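Putative phosphomannomutase (Thermus thermophilus, PDB 1TUO) probably catalyses the magnesium-dependent shift of a phosphate group within a sugar phosphate, like other phosphohexose mutases. Local coordinates at residues L297-L300 with G301-L304; E212-P215 with L216-V220; K319-F322 with L323-D326. All coordinates share one frame; numbering follows the deposited sequence.

In the fold
Along the chain interaction 2 comes first, then interaction 1, then interaction 3. Residues 212-220 form a loop after strand 206-209 in the second alpha/beta/alpha domain, whereas interactions 1 and 3 both belong to the third, on helix 296-304 and at the end of helix 315-322. The centres of these two lie about 20 Å apart, and their nearest atoms about 10 Å, so they do not touch. Interaction 2 is on the opposite side of the chain's centre from both, its centre about 39 Å from that of interaction 1 and 35 Å from that of interaction 3. Each is a local contact within one helix, turn or loop of the multidomain mutase fold.

Interaction 1 of 3, residues L297-L300 with G301-L304; sequences LDRL and GERL
Four consecutive backbone hydrogen bonds join residues 297-300 to 301-304, from Gly301 N to Leu297 O through Leu304 N to Leu300 O, each spanning four residues as in a regular alpha helix. These residues make up nearly all of helix 296-304, the crossover helix of the beta-alpha-beta unit that links strands 286-290 and 308-311 in the third alpha/beta/alpha domain. The bonds from Arg303 N to Arg299 O and from Leu304 N to Leu300 O are both 2.8 Å long.

On one flank Arg299 faces both Glu302 and Arg303. Its CG stands anti to the backbone N (chi1 177°), and bends at the next two torsions bring CD and NE back alongside the Glu302 carboxylate. Arg299 CD comes within 3.5 Å of Glu302 CD, while Arg299 NE and Glu302 OE2, also 3.5 Å apart, make a long salt bridge whose guanidinium and carboxylate planes are turned 51° from each other. Arg303 runs beside Arg299 in the same direction, its CG 3.8 Å from Arg299 CD. The two guanidinium groups come as near as 3.8 Å, between Arg299 NH1 and Arg303 NH2; each is also held by a main-chain oxygen at the end of helix 366-377, Arg299 NH1 by Thr377 O and Arg303 NH1 by Leu376 O. An alanine in place of Arg299 would probably leave the Glu302 carboxylate without its cationic mate and Thr377 O without this donor.

The other flank is apolar. Leu304, which also touches Leu276 and Phe279 of helix 267-280, crosses Leu300 at a slant, and the two branches meet through their CD1 methyls, Leu300 CD1 lying 3.7 Å from Leu304 CD1.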
loop_
_atom_site.group_PDB
_atom_site.type_symbol
_atom_site.label_atom_id
_atom_site.label_comp_id
_atom_site.label_asym_id
_atom_site.label_seq_id
_atom_site.Cartn_x
_atom_site.Cartn_y
_atom_site.Cartn_z
ATOM N N LEU A 297 1.564 17.858 4.671
ATOM C CA LEU A 297 1.972 17.750 3.272
ATOM C C LEU A 297 1.538 19.016 2.533
ATOM O O LEU A 297 2.309 19.586 1.751
ATOM C CB LEU A 297 1.356 16.516 2.605
ATOM C CG LEU A 297 1.781 16.279 1.150
ATOM C CD1 LEU A 297 3.302 16.203 1.056
ATOM C CD2 LEU A 297 1.150 14.993 0.646
ATOM N N ASP A 298 0.306 19.459 2.782
ATOM C CA ASP A 298 -0.212 20.673 2.148
ATOM C C ASP A 298 0.688 21.851 2.515
ATOM O O ASP A 298 1.064 22.650 1.655
ATOM C CB ASP A 298 -1.635 20.988 2.631
ATOM C CG ASP A 298 -2.583 19.819 2.473
ATOM O OD1 ASP A 298 -3.620 19.987 1.800
ATOM O OD2 ASP A 298 -2.296 18.739 3.027
ATOM N N ARG A 299 1.026 21.951 3.800
ATOM C CA ARG A 299 1.879 23.035 4.286
ATOM C C ARG A 299 3.270 22.965 3.661
ATOM O O ARG A 299 3.831 23.989 3.268
ATOM C CB ARG A 299 1.985 22.987 5.822
ATOM C CG ARG A 299 2.921 24.039 6.443
ATOM C CD ARG A 299 2.509 25.469 6.100
ATOM N NE ARG A 299 1.299 25.901 6.799
ATOM C CZ ARG A 299 1.253 26.271 8.076
ATOM N NH1 ARG A 299 2.356 26.268 8.819
ATOM N NH2 ARG A 299 0.100 26.652 8.614
ATOM N N LEU A 300 3.825 21.759 3.555
ATOM C CA LEU A 300 5.153 21.611 2.965
ATOM C C LEU A 300 5.117 22.128 1.527
ATOM O O LEU A 300 6.032 22.824 1.078
ATOM C CB LEU A 300 5.588 20.142 2.982
ATOM C CG LEU A 300 7.045 19.844 2.618
ATOM C CD1 LEU A 300 7.976 20.437 3.676
ATOM C CD2 LEU A 300 7.255 18.335 2.525
ATOM N N GLY A 301 4.045 21.794 0.817
ATOM C CA GLY A 301 3.896 22.230 -0.558
ATOM C C GLY A 301 3.781 23.736 -0.705
ATOM O O GLY A 301 4.322 24.311 -1.646
ATOM N N GLU A 302 3.070 24.388 0.211
ATOM C CA GLU A 302 2.931 25.834 0.125
ATOM C C GLU A 302 4.242 26.510 0.525
ATOM O O GLU A 302 4.633 27.530 -0.056
ATOM C CB GLU A 302 1.784 26.327 1.020
ATOM C CG GLU A 302 2.093 26.349 2.506
ATOM C CD GLU A 302 0.911 26.825 3.338
ATOM O OE1 GLU A 302 -0.128 26.125 3.342
ATOM O OE2 GLU A 302 1.021 27.896 3.980
ATOM N N ARG A 303 4.928 25.929 1.505
ATOM C CA ARG A 303 6.194 26.476 1.998
ATOM C C ARG A 303 7.349 26.343 1.006
ATOM O O ARG A 303 8.092 27.303 0.777
ATOM C CB ARG A 303 6.596 25.791 3.315
ATOM C CG ARG A 303 5.865 26.276 4.575
ATOM C CD ARG A 303 6.509 27.534 5.148
ATOM N NE ARG A 303 5.794 28.076 6.306
ATOM C CZ ARG A 303 6.162 27.915 7.575
ATOM N NH1 ARG A 303 7.248 27.214 7.887
ATOM N NH2 ARG A 303 5.452 28.486 8.544
ATOM N N LEU A 304 7.495 25.159 0.412
ATOM C CA LEU A 304 8.595 24.910 -0.519
ATOM C C LEU A 304 8.311 25.135 -2.002
ATOM O O LEU A 304 9.248 25.273 -2.796
ATOM C CB LEU A 304 9.138 23.496 -0.313
ATOM C CG LEU A 304 9.665 23.210 1.096
ATOM C CD1 LEU A 304 10.260 21.817 1.134
ATOM C CD2 LEU A 304 10.713 24.251 1.490
#

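Interaction 2 of 3, residues E212-P215 with L216-V220; sequences EPHP and LFHGV
With CG anti to the backbone N (chi1 -163°), His214 points its ring toward residues 216-218, with Leu216 N at its edge and His218 N over one face, and His218, its CG beside its own backbone N (chi1 -60°), turns its imidazole back beneath His214. The CB of His214 then sits over a face of the His218 ring, 3.9 Å from the centroid, in a CH-pi contact. The imidazoles themselves make an edge-to-face pair, the edge of His214 directed at the face of His218, with centroids 5.0 Å apart and planes inclined at 50°.

Each ring also ties down the main chain. His214 ND1 accepts the N-H of Leu216 at 2.9 Å, in the plane of the imidazole, which fixes that nitrogen as the unprotonated one. His218 NE2 donates to Glu212 O at 2.8 Å, lying in the carbonyl plane. The His214 carbonyl oxygen receives Phe217 N at 2.8 Å and also lies over one face of the Phe217 ring. The bond from Phe217 N closes a type I beta turn, whose first residue also takes up the Leu216 N-H with its own imidazole, in the loop after strand 206-209 of the second alpha/beta/alpha domain.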
loop_
_atom_site.group_PDB
_atom_site.type_symbol
_atom_site.label_atom_id
_atom_site.label_comp_id
_atom_site.label_asym_id
_atom_site.label_seq_id
_atom_site.Cartn_x
_atom_site.Cartn_y
_atom_site.Cartn_z
ATOM N N GLU A 212 9.621 -15.994 7.498
ATOM C CA GLU A 212 8.979 -17.224 7.049
ATOM C C GLU A 212 7.521 -16.993 6.659
ATOM O O GLU A 212 6.747 -16.448 7.440
ATOM C CB GLU A 212 9.059 -18.278 8.157
ATOM C CG GLU A 212 8.315 -19.566 7.863
ATOM C CD GLU A 212 8.491 -20.593 8.967
ATOM O OE1 GLU A 212 9.629 -21.081 9.140
ATOM O OE2 GLU A 212 7.498 -20.906 9.664
ATOM N N PRO A 213 7.132 -17.395 5.435
ATOM C CA PRO A 213 5.743 -17.213 4.992
ATOM C C PRO A 213 4.831 -17.967 5.954
ATOM O O PRO A 213 5.143 -19.094 6.354
ATOM C CB PRO A 213 5.743 -17.824 3.592
ATOM C CG PRO A 213 7.162 -17.592 3.125
ATOM C CD PRO A 213 7.960 -17.956 4.353
ATOM N N HIS A 214 3.708 -17.356 6.320
ATOM C CA HIS A 214 2.783 -17.971 7.267
ATOM C C HIS A 214 1.364 -17.461 7.017
ATOM O O HIS A 214 1.112 -16.260 7.085
ATOM C CB HIS A 214 3.226 -17.608 8.688
ATOM C CG HIS A 214 2.634 -18.477 9.752
ATOM N ND1 HIS A 214 1.275 -18.611 9.936
ATOM C CD2 HIS A 214 3.221 -19.245 10.702
ATOM C CE1 HIS A 214 1.049 -19.423 10.956
ATOM N NE2 HIS A 214 2.213 -19.820 11.439
ATOM N N PRO A 215 0.415 -18.371 6.731
ATOM C CA PRO A 215 -0.969 -17.952 6.476
ATOM C C PRO A 215 -1.668 -17.269 7.646
ATOM O O PRO A 215 -2.702 -16.628 7.459
ATOM C CB PRO A 215 -1.657 -19.252 6.044
ATOM C CG PRO A 215 -0.853 -20.310 6.716
ATOM C CD PRO A 215 0.566 -19.823 6.540
ATOM N N LEU A 216 -1.115 -17.405 8.849
ATOM C CA LEU A 216 -1.697 -16.751 10.013
ATOM C C LEU A 216 -0.814 -15.568 10.411
ATOM O O LEU A 216 -1.035 -14.924 11.436
ATOM C CB LEU A 216 -1.830 -17.731 11.181
ATOM C CG LEU A 216 -2.889 -18.829 11.003
ATOM C CD1 LEU A 216 -2.913 -19.710 12.243
ATOM C CD2 LEU A 216 -4.258 -18.206 10.776
ATOM N N PHE A 217 0.182 -15.298 9.572
ATOM C CA PHE A 217 1.120 -14.190 9.750
ATOM C C PHE A 217 1.714 -14.136 11.165
ATOM O O PHE A 217 1.788 -13.095 11.802
ATOM C CB PHE A 217 0.394 -12.879 9.437
ATOM C CG PHE A 217 -0.153 -12.900 8.034
ATOM C CD1 PHE A 217 -1.462 -13.303 7.811
ATOM C CD2 PHE A 217 0.656 -12.528 6.969
ATOM C CE1 PHE A 217 -1.965 -13.341 6.517
ATOM C CE2 PHE A 217 0.143 -12.567 5.673
ATOM C CZ PHE A 217 -1.165 -12.971 5.441
ATOM N N HIS A 218 2.116 -15.319 11.662
ATOM C CA HIS A 218 2.766 -15.400 12.979
ATOM C C HIS A 218 1.917 -14.848 14.137
ATOM O O HIS A 218 2.437 -14.373 15.142
ATOM C CB HIS A 218 4.110 -14.665 12.925
ATOM C CG HIS A 218 5.015 -15.297 11.897
ATOM N ND1 HIS A 218 5.712 -16.441 12.113
ATOM C CD2 HIS A 218 5.296 -14.841 10.606
ATOM C CE1 HIS A 218 6.386 -16.674 10.967
ATOM N NE2 HIS A 218 6.155 -15.733 10.048
ATOM N N GLY A 219 0.576 -14.881 13.974
ATOM C CA GLY A 219 -0.300 -14.590 15.118
ATOM C C GLY A 219 -0.772 -13.126 15.157
ATOM O O GLY A 219 -1.447 -12.676 16.073
ATOM N N VAL A 220 -0.460 -12.310 14.157
ATOM C CA VAL A 220 -0.943 -10.931 14.149
ATOM C C VAL A 220 -1.594 -10.665 12.802
ATOM O O VAL A 220 -1.584 -11.529 11.925
ATOM C CB VAL A 220 0.214 -9.912 14.323
ATOM C CG1 VAL A 220 0.913 -10.133 15.648
ATOM C CG2 VAL A 220 1.211 -10.050 13.175
#

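Interaction 3 of 3, residues K319-F322 with L323-D326; sequences KEEF and LKGD
Glu321 OE2 is gripped by two cations: Lys324 NZ at 2.6 Å, approaching on the syn lone pair, and Arg286 NH2 from the start of strand 286-290. The site lies where helix 315-322 ends in a type I beta turn, from Phe322 to Gly325, that leads into strand 327-331 of the third alpha/beta/alpha domain. Lys324 NZ and Arg286 NH2 are themselves close, and the shared carboxylate probably offsets their like charges.

The side chains of Glu321 and Lys324 run alongside each other off the helix end. The lysine CG is anti to its N (chi1 -168°), and a later bend (chi3 -62°) turns the amine toward the carboxylate; in the glutamate a bend at chi2 brings OE2 round to meet it. Lys324 CE, 3.1 Å from Glu321 OE2, accompanies its amine to the same oxygen.

Beneath this pair the span of the backbone hydrogen bonds shortens from four residues to three. Leu323 N still bonds to Lys319 O, four residues back, at 3.0 Å, but Lys324 N turns to Glu321 O and Gly325 N to Phe322 O, each only three residues back. Gly325 is the first residue to leave helical angles, with positive phi (84°), where a CB would jam against the carbonyl oxygen of Lys324. Leu323 folds its side chain back along the last helical turn, placing Leu323 CG 3.3 Å from Lys319 O.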
loop_
_atom_site.group_PDB
_atom_site.type_symbol
_atom_site.label_atom_id
_atom_site.label_comp_id
_atom_site.label_asym_id
_atom_site.label_seq_id
_atom_site.Cartn_x
_atom_site.Cartn_y
_atom_site.Cartn_z
ATOM N N LYS A 319 -4.158 7.016 -8.761
ATOM C CA LYS A 319 -3.695 6.464 -10.027
ATOM C C LYS A 319 -4.141 7.348 -11.193
ATOM O O LYS A 319 -3.353 7.637 -12.092
ATOM C CB LYS A 319 -4.231 5.038 -10.211
ATOM C CG LYS A 319 -3.982 4.442 -11.595
ATOM C CD LYS A 319 -4.126 2.921 -11.551
ATOM C CE LYS A 319 -4.210 2.325 -12.953
ATOM N NZ LYS A 319 -5.544 2.583 -13.575
ATOM N N GLU A 320 -5.395 7.788 -11.172
ATOM C CA GLU A 320 -5.897 8.644 -12.247
ATOM C C GLU A 320 -4.996 9.865 -12.403
ATOM O O GLU A 320 -4.616 10.231 -13.517
ATOM C CB GLU A 320 -7.333 9.108 -11.965
ATOM C CG GLU A 320 -7.919 9.967 -13.094
ATOM C CD GLU A 320 -9.377 10.343 -12.866
ATOM O OE1 GLU A 320 -9.647 11.295 -12.099
ATOM O OE2 GLU A 320 -10.253 9.676 -13.456
ATOM N N GLU A 321 -4.640 10.488 -11.285
ATOM C CA GLU A 321 -3.789 11.671 -11.333
ATOM C C GLU A 321 -2.366 11.361 -11.788
ATOM O O GLU A 321 -1.757 12.151 -12.507
ATOM C CB GLU A 321 -3.791 12.376 -9.971
ATOM C CG GLU A 321 -5.167 12.930 -9.607
ATOM C CD GLU A 321 -5.811 13.685 -10.770
ATOM O OE1 GLU A 321 -6.872 13.246 -11.265
ATOM O OE2 GLU A 321 -5.243 14.715 -11.197
ATOM N N PHE A 322 -1.833 10.215 -11.374
ATOM C CA PHE A 322 -0.487 9.820 -11.782
ATOM C C PHE A 322 -0.406 9.736 -13.306
ATOM O O PHE A 322 0.553 10.210 -13.921
ATOM C CB PHE A 322 -0.143 8.447 -11.204
ATOM C CG PHE A 322 0.512 8.488 -9.851
ATOM C CD1 PHE A 322 0.293 9.547 -8.976
ATOM C CD2 PHE A 322 1.314 7.426 -9.434
ATOM C CE1 PHE A 322 0.859 9.551 -7.705
ATOM C CE2 PHE A 322 1.886 7.417 -8.160
ATOM C CZ PHE A 322 1.656 8.483 -7.293
ATOM N N LEU A 323 -1.420 9.123 -13.906
ATOM C CA LEU A 323 -1.453 8.952 -15.352
ATOM C C LEU A 323 -1.468 10.289 -16.097
ATOM O O LEU A 323 -1.221 10.333 -17.303
ATOM C CB LEU A 323 -2.650 8.077 -15.744
ATOM C CG LEU A 323 -2.594 6.653 -15.161
ATOM C CD1 LEU A 323 -3.833 5.866 -15.563
ATOM C CD2 LEU A 323 -1.338 5.943 -15.651
ATOM N N LYS A 324 -1.740 11.375 -15.373
ATOM C CA LYS A 324 -1.745 12.712 -15.967
ATOM C C LYS A 324 -0.291 13.065 -16.292
ATOM O O LYS A 324 -0.017 13.855 -17.197
ATOM C CB LYS A 324 -2.342 13.735 -14.985
ATOM C CG LYS A 324 -2.655 15.102 -15.597
ATOM C CD LYS A 324 -3.335 16.061 -14.599
ATOM C CE LYS A 324 -4.688 15.531 -14.112
ATOM N NZ LYS A 324 -5.402 16.470 -13.173
ATOM N N GLY A 325 0.633 12.479 -15.535
ATOM C CA GLY A 325 2.054 12.693 -15.766
ATOM C C GLY A 325 2.724 13.915 -15.162
ATOM O O GLY A 325 3.840 14.264 -15.558
ATOM N N ASP A 326 2.074 14.556 -14.198
ATOM C CA ASP A 326 2.639 15.748 -13.577
ATOM C C ASP A 326 2.764 15.608 -12.058
ATOM O O ASP A 326 2.729 16.604 -11.337
ATOM C CB ASP A 326 1.770 16.962 -13.923
ATOM C CG ASP A 326 2.425 18.282 -13.556
ATOM O OD1 ASP A 326 1.764 19.335 -13.700
ATOM O OD2 ASP A 326 3.600 18.275 -13.130
#